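Nicotinate phosphoribosyltransferase (Porphyromonas gingivalis, PDB 2IM5) probably catalyses the ATP-assisted synthesis of nicotinate D-ribonucleotide from nicotinate and 5-phosphoribosyl 1-diphosphate, the entry step from nicotinate to NAD(+). Local coordinates at residues A[208-213]-A[271-276]; A[231-236]-A[267-272]; A[74-79]-A[242-247]; A[314-319]-A[326-331]. All coordinates share one frame; numbering follows the deposited sequence.

Contact 1: A[208-213]-A[271-276]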
# COMPACT_ATOMS: atom_id res chain seq x y z
N SER A 208 1.81 4.40 -9.90
CA SER A 208 2.39 5.17 -8.81
C SER A 208 2.34 4.40 -7.49
O SER A 208 1.34 3.76 -7.18
CB SER A 208 1.62 6.49 -8.68
OG SER A 208 2.01 7.23 -7.54
N GLY A 209 3.42 4.48 -6.73
CA GLY A 209 3.46 3.78 -5.45
C GLY A 209 4.83 3.81 -4.81
O GLY A 209 5.80 4.25 -5.42
N THR A 210 4.92 3.34 -3.57
CA THR A 210 6.19 3.30 -2.86
C THR A 210 6.33 1.93 -2.24
O THR A 210 5.39 1.15 -2.26
CB THR A 210 6.22 4.33 -1.71
OG1 THR A 210 5.28 3.94 -0.70
CG2 THR A 210 5.85 5.72 -2.22
N HIS A 211 7.50 1.62 -1.68
CA HIS A 211 7.67 0.32 -1.03
C HIS A 211 6.69 0.38 0.15
O HIS A 211 6.35 1.46 0.63
CB HIS A 211 9.11 0.14 -0.55
CG HIS A 211 9.44 0.91 0.69
ND1 HIS A 211 8.91 0.60 1.93
CD2 HIS A 211 10.23 2.00 0.89
CE1 HIS A 211 9.35 1.46 2.83
NE2 HIS A 211 10.15 2.32 2.22
N PRO A 212 6.22 -0.78 0.62
CA PRO A 212 5.27 -0.80 1.74
C PRO A 212 5.93 -1.02 3.10
O PRO A 212 7.14 -1.26 3.19
CB PRO A 212 4.37 -1.96 1.37
CG PRO A 212 5.41 -2.96 0.87
CD PRO A 212 6.34 -2.11 0.01
N HIS A 213 5.11 -0.96 4.15
CA HIS A 213 5.57 -1.18 5.51
C HIS A 213 6.07 -2.61 5.69
O HIS A 213 7.02 -2.84 6.43
CB HIS A 213 4.44 -0.94 6.52
CG HIS A 213 4.05 0.50 6.68
ND1 HIS A 213 4.88 1.43 7.26
CD2 HIS A 213 2.92 1.16 6.33
CE1 HIS A 213 4.28 2.61 7.26
NE2 HIS A 213 3.09 2.47 6.70
N SER A 271 12.60 11.21 -1.93
CA SER A 271 11.45 11.57 -1.12
C SER A 271 11.13 10.66 0.06
O SER A 271 11.60 9.52 0.15
CB SER A 271 10.23 11.68 -2.02
OG SER A 271 10.10 10.50 -2.80
N LEU A 272 10.31 11.20 0.96
CA LEU A 272 9.87 10.48 2.14
C LEU A 272 8.36 10.38 2.02
O LEU A 272 7.72 11.16 1.32
CB LEU A 272 10.20 11.27 3.41
CG LEU A 272 11.64 11.76 3.57
CD1 LEU A 272 11.72 12.67 4.79
CD2 LEU A 272 12.58 10.56 3.71
N ARG A 273 7.78 9.40 2.70
CA ARG A 273 6.35 9.27 2.67
C ARG A 273 5.77 9.43 4.07
O ARG A 273 6.21 8.78 5.01
CB ARG A 273 5.94 7.91 2.10
CG ARG A 273 4.45 7.72 2.10
CD ARG A 273 4.06 6.48 1.34
NE ARG A 273 2.66 6.15 1.61
CZ ARG A 273 2.05 5.07 1.14
NH1 ARG A 273 2.72 4.21 0.39
NH2 ARG A 273 0.78 4.84 1.46
N HIS A 274 4.80 10.33 4.20
CA HIS A 274 4.12 10.59 5.47
C HIS A 274 2.85 9.75 5.44
O HIS A 274 2.03 9.92 4.55
CB HIS A 274 3.75 12.06 5.59
CG HIS A 274 2.72 12.33 6.65
ND1 HIS A 274 3.01 12.32 7.99
CD2 HIS A 274 1.39 12.56 6.56
CE1 HIS A 274 1.91 12.53 8.69
NE2 HIS A 274 0.91 12.68 7.84
N ASP A 275 2.67 8.87 6.42
CA ASP A 275 1.49 8.02 6.42
C ASP A 275 0.76 7.92 7.75
O ASP A 275 -0.19 7.15 7.89
CB ASP A 275 1.88 6.62 5.93
CG ASP A 275 0.68 5.81 5.50
OD1 ASP A 275 -0.11 6.30 4.66
OD2 ASP A 275 0.52 4.67 6.00
N SER A 276 1.19 8.69 8.74
CA SER A 276 0.52 8.69 10.04
C SER A 276 0.98 9.88 10.87
O SER A 276 2.07 10.41 10.66
CB SER A 276 0.78 7.38 10.80
OG SER A 276 2.09 7.32 11.32

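Contact 2: A[231-236]-A[267-272]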
# COMPACT_ATOMS: atom_id res chain seq x y z
N VAL A 231 18.97 -1.51 6.74
CA VAL A 231 19.11 -2.66 5.84
C VAL A 231 17.98 -2.73 4.81
O VAL A 231 18.19 -3.16 3.68
CB VAL A 231 19.17 -3.97 6.63
CG1 VAL A 231 19.44 -5.14 5.69
CG2 VAL A 231 20.26 -3.89 7.68
N ALA A 232 16.78 -2.30 5.21
CA ALA A 232 15.66 -2.30 4.28
C ALA A 232 15.97 -1.36 3.10
O ALA A 232 15.73 -1.70 1.95
CB ALA A 232 14.38 -1.86 4.99
N MET A 233 16.51 -0.18 3.41
CA MET A 233 16.85 0.78 2.36
C MET A 233 18.01 0.26 1.48
O MET A 233 17.97 0.38 0.26
CB MET A 233 17.23 2.15 2.96
CG MET A 233 16.05 2.96 3.51
SD MET A 233 16.50 4.64 4.08
CE MET A 233 15.66 5.55 3.02
N GLU A 234 19.04 -0.32 2.11
CA GLU A 234 20.17 -0.86 1.35
C GLU A 234 19.71 -1.98 0.42
O GLU A 234 20.16 -2.06 -0.72
CB GLU A 234 21.25 -1.39 2.30
CG GLU A 234 22.08 -0.31 2.97
CD GLU A 234 23.09 0.33 2.02
OE1 GLU A 234 24.16 -0.28 1.80
OE2 GLU A 234 22.82 1.42 1.50
N ASP A 235 18.81 -2.83 0.90
CA ASP A 235 18.31 -3.92 0.07
C ASP A 235 17.44 -3.39 -1.06
O ASP A 235 17.48 -3.91 -2.17
CB ASP A 235 17.53 -4.93 0.92
CG ASP A 235 18.44 -5.77 1.82
OD1 ASP A 235 19.67 -5.72 1.62
OD2 ASP A 235 17.94 -6.49 2.71
N TRP A 236 16.67 -2.34 -0.79
CA TRP A 236 15.82 -1.76 -1.82
C TRP A 236 16.69 -1.18 -2.94
O TRP A 236 16.36 -1.28 -4.13
CB TRP A 236 14.93 -0.67 -1.22
CG TRP A 236 13.84 -0.20 -2.13
CD1 TRP A 236 13.81 0.96 -2.84
CD2 TRP A 236 12.60 -0.87 -2.41
NE1 TRP A 236 12.63 1.06 -3.55
CE2 TRP A 236 11.87 -0.05 -3.30
CE3 TRP A 236 12.04 -2.09 -2.00
CZ2 TRP A 236 10.61 -0.40 -3.79
CZ3 TRP A 236 10.78 -2.44 -2.48
CH2 TRP A 236 10.08 -1.60 -3.37
N MET A 267 20.69 11.58 0.84
CA MET A 267 21.09 12.16 -0.44
C MET A 267 20.56 11.37 -1.63
O MET A 267 20.15 11.96 -2.64
CB MET A 267 22.61 12.24 -0.54
CG MET A 267 23.26 13.24 0.41
SD MET A 267 25.04 13.19 0.25
CE MET A 267 25.38 11.76 1.08
N LEU A 268 20.57 10.05 -1.52
CA LEU A 268 20.11 9.18 -2.60
C LEU A 268 18.59 9.14 -2.81
O LEU A 268 18.12 9.25 -3.94
CB LEU A 268 20.64 7.77 -2.38
CG LEU A 268 20.25 6.68 -3.38
CD1 LEU A 268 20.58 7.11 -4.80
CD2 LEU A 268 21.00 5.41 -3.03
N PHE A 269 17.82 8.95 -1.74
CA PHE A 269 16.36 8.91 -1.87
C PHE A 269 15.87 10.32 -2.18
O PHE A 269 16.35 11.29 -1.60
CB PHE A 269 15.74 8.38 -0.58
CG PHE A 269 15.89 6.90 -0.41
CD1 PHE A 269 14.94 6.03 -0.92
CD2 PHE A 269 17.02 6.37 0.20
CE1 PHE A 269 15.11 4.64 -0.82
CE2 PHE A 269 17.21 4.99 0.29
CZ PHE A 269 16.25 4.12 -0.22
N THR A 270 14.91 10.41 -3.09
CA THR A 270 14.38 11.72 -3.49
C THR A 270 13.22 12.15 -2.63
O THR A 270 12.88 13.33 -2.60
CB THR A 270 13.88 11.71 -4.94
OG1 THR A 270 12.86 10.72 -5.09
CG2 THR A 270 15.02 11.41 -5.91
N SER A 271 12.60 11.21 -1.93
CA SER A 271 11.45 11.57 -1.12
C SER A 271 11.13 10.66 0.06
O SER A 271 11.60 9.52 0.15
CB SER A 271 10.23 11.68 -2.02
OG SER A 271 10.10 10.50 -2.80
N LEU A 272 10.31 11.20 0.96
CA LEU A 272 9.87 10.48 2.14
C LEU A 272 8.36 10.38 2.02
O LEU A 272 7.72 11.16 1.32
CB LEU A 272 10.20 11.27 3.41
CG LEU A 272 11.64 11.76 3.57
CD1 LEU A 272 11.72 12.67 4.79
CD2 LEU A 272 12.58 10.56 3.71

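Contact 3: A[74-79]-A[242-247]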
# COMPACT_ATOMS: atom_id res chain seq x y z
N LEU A 74 6.74 -0.61 -16.70
CA LEU A 74 7.34 -0.93 -15.41
C LEU A 74 8.69 -1.60 -15.65
O LEU A 74 8.92 -2.74 -15.21
CB LEU A 74 6.43 -1.86 -14.59
CG LEU A 74 5.16 -1.25 -13.97
CD1 LEU A 74 4.16 -0.92 -15.06
CD2 LEU A 74 4.55 -2.23 -12.98
N PRO A 75 9.59 -0.90 -16.36
CA PRO A 75 10.93 -1.40 -16.68
C PRO A 75 11.80 -1.76 -15.49
O PRO A 75 12.74 -2.54 -15.63
CB PRO A 75 11.53 -0.28 -17.53
CG PRO A 75 10.90 0.94 -16.94
CD PRO A 75 9.46 0.52 -16.77
N TYR A 76 11.51 -1.19 -14.32
CA TYR A 76 12.31 -1.54 -13.14
C TYR A 76 12.05 -2.99 -12.72
O TYR A 76 12.76 -3.53 -11.86
CB TYR A 76 12.04 -0.56 -11.99
CG TYR A 76 10.63 -0.05 -11.93
CD1 TYR A 76 9.62 -0.81 -11.34
CD2 TYR A 76 10.30 1.18 -12.50
CE1 TYR A 76 8.30 -0.36 -11.33
CE2 TYR A 76 8.97 1.63 -12.51
CZ TYR A 76 7.98 0.86 -11.92
OH TYR A 76 6.68 1.29 -11.94
N LEU A 77 11.04 -3.62 -13.30
CA LEU A 77 10.77 -5.04 -13.02
C LEU A 77 11.53 -5.75 -14.14
O LEU A 77 11.20 -5.61 -15.32
CB LEU A 77 9.28 -5.37 -13.12
CG LEU A 77 8.34 -4.72 -12.10
CD1 LEU A 77 6.89 -5.14 -12.41
CD2 LEU A 77 8.73 -5.13 -10.69
N PRO A 78 12.59 -6.50 -13.78
CA PRO A 78 13.41 -7.23 -14.75
C PRO A 78 12.66 -8.30 -15.52
O PRO A 78 11.60 -8.76 -15.10
CB PRO A 78 14.53 -7.83 -13.88
CG PRO A 78 14.51 -7.02 -12.63
CD PRO A 78 13.04 -6.76 -12.41
N PRO A 79 13.22 -8.74 -16.66
CA PRO A 79 12.61 -9.77 -17.50
C PRO A 79 12.32 -11.07 -16.73
O PRO A 79 11.32 -11.73 -16.98
CB PRO A 79 13.63 -9.96 -18.61
CG PRO A 79 14.22 -8.59 -18.76
CD PRO A 79 14.41 -8.17 -17.32
N GLY A 242 18.32 2.73 -7.18
CA GLY A 242 17.97 4.13 -7.17
C GLY A 242 16.57 4.44 -7.68
O GLY A 242 16.06 5.53 -7.43
N ASP A 243 15.95 3.52 -8.41
CA ASP A 243 14.58 3.75 -8.88
C ASP A 243 13.64 3.58 -7.68
O ASP A 243 14.04 3.03 -6.66
CB ASP A 243 14.19 2.75 -9.98
CG ASP A 243 14.70 3.17 -11.35
OD1 ASP A 243 14.64 4.38 -11.66
OD2 ASP A 243 15.14 2.30 -12.13
N LEU A 244 12.41 4.05 -7.81
CA LEU A 244 11.43 3.92 -6.73
C LEU A 244 12.04 4.44 -5.42
O LEU A 244 11.91 3.81 -4.37
CB LEU A 244 11.02 2.44 -6.57
CG LEU A 244 10.67 1.72 -7.87
CD1 LEU A 244 10.32 0.26 -7.58
CD2 LEU A 244 9.51 2.43 -8.56
N GLY A 245 12.69 5.60 -5.51
CA GLY A 245 13.35 6.19 -4.36
C GLY A 245 12.56 6.92 -3.29
O GLY A 245 12.95 8.00 -2.88
N THR A 246 11.45 6.35 -2.84
CA THR A 246 10.66 6.97 -1.78
C THR A 246 10.72 6.04 -0.58
O THR A 246 10.67 4.82 -0.74
CB THR A 246 9.19 7.13 -2.19
OG1 THR A 246 9.10 7.99 -3.33
CG2 THR A 246 8.38 7.76 -1.05
N VAL A 247 10.85 6.59 0.61
CA VAL A 247 10.92 5.74 1.78
C VAL A 247 9.91 6.09 2.88
O VAL A 247 9.64 7.27 3.14
CB VAL A 247 12.35 5.73 2.38
CG1 VAL A 247 12.72 7.13 2.84
CG2 VAL A 247 12.43 4.73 3.54

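Contact 4: A[314-319]-A[326-331]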
# COMPACT_ATOMS: atom_id res chain seq x y z
N ILE A 314 -4.72 20.24 -0.12
CA ILE A 314 -4.47 21.64 -0.40
C ILE A 314 -3.90 22.34 0.84
O ILE A 314 -3.01 23.19 0.74
CB ILE A 314 -5.76 22.35 -0.87
CG1 ILE A 314 -6.14 21.83 -2.26
CG2 ILE A 314 -5.56 23.87 -0.91
CD1 ILE A 314 -7.50 22.28 -2.74
N GLU A 315 -4.41 21.99 2.02
CA GLU A 315 -3.93 22.57 3.27
C GLU A 315 -2.47 22.19 3.53
O GLU A 315 -1.66 23.05 3.87
CB GLU A 315 -4.80 22.11 4.44
CG GLU A 315 -6.20 22.69 4.46
CD GLU A 315 -7.16 21.88 5.32
OE1 GLU A 315 -6.74 21.41 6.40
OE2 GLU A 315 -8.33 21.70 4.91
N ILE A 316 -2.15 20.91 3.37
CA ILE A 316 -0.78 20.44 3.58
C ILE A 316 0.14 21.12 2.57
O ILE A 316 1.28 21.46 2.87
CB ILE A 316 -0.68 18.90 3.40
CG1 ILE A 316 -1.47 18.20 4.51
CG2 ILE A 316 0.78 18.46 3.44
CD1 ILE A 316 -1.55 16.68 4.35
N GLN A 317 -0.38 21.31 1.36
CA GLN A 317 0.36 21.94 0.29
C GLN A 317 0.83 23.33 0.74
O GLN A 317 1.95 23.75 0.43
CB GLN A 317 -0.55 22.01 -0.95
CG GLN A 317 0.11 22.47 -2.24
CD GLN A 317 -0.77 22.19 -3.45
OE1 GLN A 317 -1.99 22.09 -3.33
NE2 GLN A 317 -0.14 22.06 -4.61
N LYS A 318 -0.01 24.04 1.48
CA LYS A 318 0.35 25.38 1.97
C LYS A 318 1.47 25.27 3.01
O LYS A 318 2.42 26.05 2.99
CB LYS A 318 -0.86 26.06 2.62
CG LYS A 318 -2.05 26.26 1.69
CD LYS A 318 -3.19 26.97 2.41
CE LYS A 318 -4.48 26.94 1.59
NZ LYS A 318 -4.26 27.47 0.21
N LEU A 319 1.34 24.30 3.91
CA LEU A 319 2.35 24.08 4.94
C LEU A 319 3.74 23.82 4.34
O LEU A 319 4.75 24.20 4.93
CB LEU A 319 1.96 22.88 5.80
CG LEU A 319 1.06 23.09 7.02
CD1 LEU A 319 -0.01 24.12 6.73
CD2 LEU A 319 0.45 21.75 7.42
N ALA A 326 5.83 18.74 -2.38
CA ALA A 326 4.79 17.82 -1.92
C ALA A 326 3.95 17.19 -3.01
O ALA A 326 3.70 17.79 -4.05
CB ALA A 326 3.88 18.55 -0.94
N SER A 327 3.55 15.95 -2.77
CA SER A 327 2.69 15.21 -3.69
C SER A 327 1.74 14.46 -2.76
O SER A 327 1.95 14.43 -1.55
CB SER A 327 3.49 14.23 -4.56
OG SER A 327 4.06 13.20 -3.77
N PHE A 328 0.71 13.85 -3.32
CA PHE A 328 -0.26 13.18 -2.48
C PHE A 328 -0.76 11.85 -3.00
O PHE A 328 -0.77 11.58 -4.20
CB PHE A 328 -1.46 14.13 -2.26
CG PHE A 328 -1.07 15.44 -1.67
CD1 PHE A 328 -1.06 15.62 -0.29
CD2 PHE A 328 -0.61 16.48 -2.48
CE1 PHE A 328 -0.59 16.80 0.27
CE2 PHE A 328 -0.14 17.67 -1.92
CZ PHE A 328 -0.13 17.83 -0.55
N GLY A 329 -1.18 11.02 -2.05
CA GLY A 329 -1.74 9.72 -2.38
C GLY A 329 -3.12 9.78 -1.77
O GLY A 329 -3.25 9.86 -0.54
N ILE A 330 -4.15 9.79 -2.61
CA ILE A 330 -5.52 9.85 -2.12
C ILE A 330 -6.20 8.51 -2.34
O ILE A 330 -6.20 7.99 -3.46
CB ILE A 330 -6.30 10.97 -2.82
CG1 ILE A 330 -5.57 12.30 -2.63
CG2 ILE A 330 -7.72 11.06 -2.26
CD1 ILE A 330 -6.26 13.49 -3.24
N GLY A 331 -6.81 7.97 -1.29
CA GLY A 331 -7.45 6.67 -1.41
C GLY A 331 -8.97 6.58 -1.38
O GLY A 331 -9.65 6.92 -2.35

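Contact 1: A[208-213]-A[271-276]
T210 and R273 meet at the end of a strand in the alpha/beta barrel of this phosphoribosyltransferase, where the loop after strand 206-207 passes the C-terminal end of strand 271-274. The R273 chain leaves its strand with CG anti to the backbone N (chi1 178°) and runs extended as far as NE, which carries the guanidinium across to the loop. NH1 then donates to T210 OG1 at 2.8 Å, and the hydroxyl oxygen lies in the guanidinium plane, at its edge. The hydroxyl has a second role, because T210 OG1 donates at 3.0 Å to the carbonyl O of H211, approaching from above the carbonyl plane. It is thus an acceptor from the arginine and a donor to its own loop. The next link is local as well: H211 ND1 reaches P212 O at 2.9 Å, with the oxygen in the imidazole plane, which helps to hold the rotation of that ring.

A second, looser bridge joins H213 to D275. H213 NE2 points at D275 OD2 over 3.5 Å, nearly straight but weak, with ring and carboxylate planes 37° apart. The firmer partner of D275 is the hydroxyl of S305, bonded to OD1 and also to R273 NE; S305 therefore ties the two charged side chains together, beside a long salt bridge from R273 NH2 to D275 OD1 (3.6 Å). H213 is predicted to be the autophosphorylated histidine and is unmodified here; its other ring nitrogen, ND1, makes a weak hydrogen bond to T251 OG1.

Contact 2: A[231-236]-A[267-272]
The methyl group of M233 is set over one face of the F269 ring, so close that the modelled height is doubtful: CE comes nearer to the ring carbons than carbon atoms can sit. Its placement over the face, a CH-pi contact in kind, is therefore only approximate, and the contact rests more safely on the rest of the side chain. The sulfur makes a Met-aromatic pair in a slanting position, with SD 4.5 Å from the ring centroid. M233 sets CG anti to its carbonyl carbon (chi1 -73°), and both CB and CG rest on the outer end of the ring, each of them 3.9 Å from F269 CZ.

W236, one turn further along helix 228-240, reaches the same phenyl ring at its edge, its CD1 standing 4.4 Å from F269 CE1. F269 is the residue at which helix 263-268 gives way to the approach to strand 271-274, and its side chain is directed back at the helix that precedes strand 246-248. V247 and F261 also pack against M233, and W215 meets W236 edge to face.

Every atom that meets across this buried interface is carbon or sulfur, and the indole NH of W236 is spent elsewhere, on the carbonyl O of L244. Cohesion between the helix and the strand approach probably rests on dispersion and on the polarisable sulfur and ring, together with the burial of apolar surface.

Contact 3: A[74-79]-A[242-247]
Y76 and L244 are brought together by two first torsions: Y76 holds CG between its backbone N and carbonyl carbon, at a chi1 of 34° that is well short of a staggered value, while L244 sets CG anti to its carbonyl carbon (chi1 -47°). The first swings the phenol out of its turn broadside to the leucine, and the second extends the isobutyl group to meet it at about a right angle. L244 CD2 lands over the middle of the ring, 3.9 Å from the centroid and only 7° off the normal, a well-centred CH-pi contact. The other branch comes down nearer the rim, with L244 CD1 4.0 Å from Y76 CD1. From the opposite face the ring is backed by its own turn, through the CA of L74, so the phenol is sandwiched between backbone and methyl. D243 adds a looser touch at the surface, its OD2 4.2 Å from Y76 CB.

Both partners sit on tight bends. A type I beta turn from L74 to L77, closed by L77 N bonding to L74 O at 3.0 Å, presents the tyrosine at its third position. L244 has left-handed backbone angles, and G245 after it centres an inverse gamma turn that leads into strand 246-248.

The contact thus joins the link between helices 64-73 and 79-87, in the N-terminal domain, to the run from helix 228-240 into strand 246-248 of the barrel sheet. L12 and V207 also pack on Y76, T16 of helix 12-24 touches L244, and Y240 of helix 228-240 closes in on the tyrosine.

Contact 4: A[314-319]-A[326-331]
Within the beta-alpha-beta unit made of strand 301-304, helix 310-320 and strand 325-330, F328 carries the packing of the second strand against the helix, on I316 and Q317. The aromatic ring leaves the strand with CG anti to the carbonyl carbon (chi1 -57°) and pushes its outer end at the helix. There CE1 lies 3.8 Å from I316 CB and an equal 3.8 Å from I316 CG2, while the third partner, I316 CD1, is 4.2 Å from the same CE1. The beta carbon lies near the ring plane, so the isoleucine is met by an edge of the phenyl group. With CG2 anti to the backbone N of I316, that methyl comes beside CB onto the same CE1. The two side chains slide past each other in opposite directions.

The tip of the ring goes on to the next residue of the helix: F328 CZ is 4.0 Å from Q317 N and 4.2 Å from Q317 CB. The glutamine contributes its backbone N and CB here, for its amide NE2 is engaged elsewhere by the carbonyl O of R159. A326, two residues before F328, also turns its CB to the helix, while S327 between them faces the other way.

L308 and F304 extend the apolar patch, the F304 ring lying at about 25° to that of F328, and L308 touches I316 as well. Such a layer, in which one helix of a beta-alpha-beta crossover covers residues on its own strands, is the repeating construction of alpha/beta barrels, the fold to which this part of the enzyme belongs.

From the N terminus, contact 3 opens first, at 74-79, and closes the longest loop by reaching 242-247, joining the N-terminal domain to strand 246-248 of the barrel sheet. Contact 1 starts at 208-213 and contact 2 at 231-236, both inside that loop, but each ends beyond it, so contact 3 crosses both. Contact 2 lies within the span of contact 1, and they finish together around strand 271-274, sharing S271 and L272. The neighbouring strand 246-248 binds contact 3 to this group through V247 O to R273 N and the paired hydroxyls of T246 and S271. Contact 4 follows in series, a short local closure further across the same sheet.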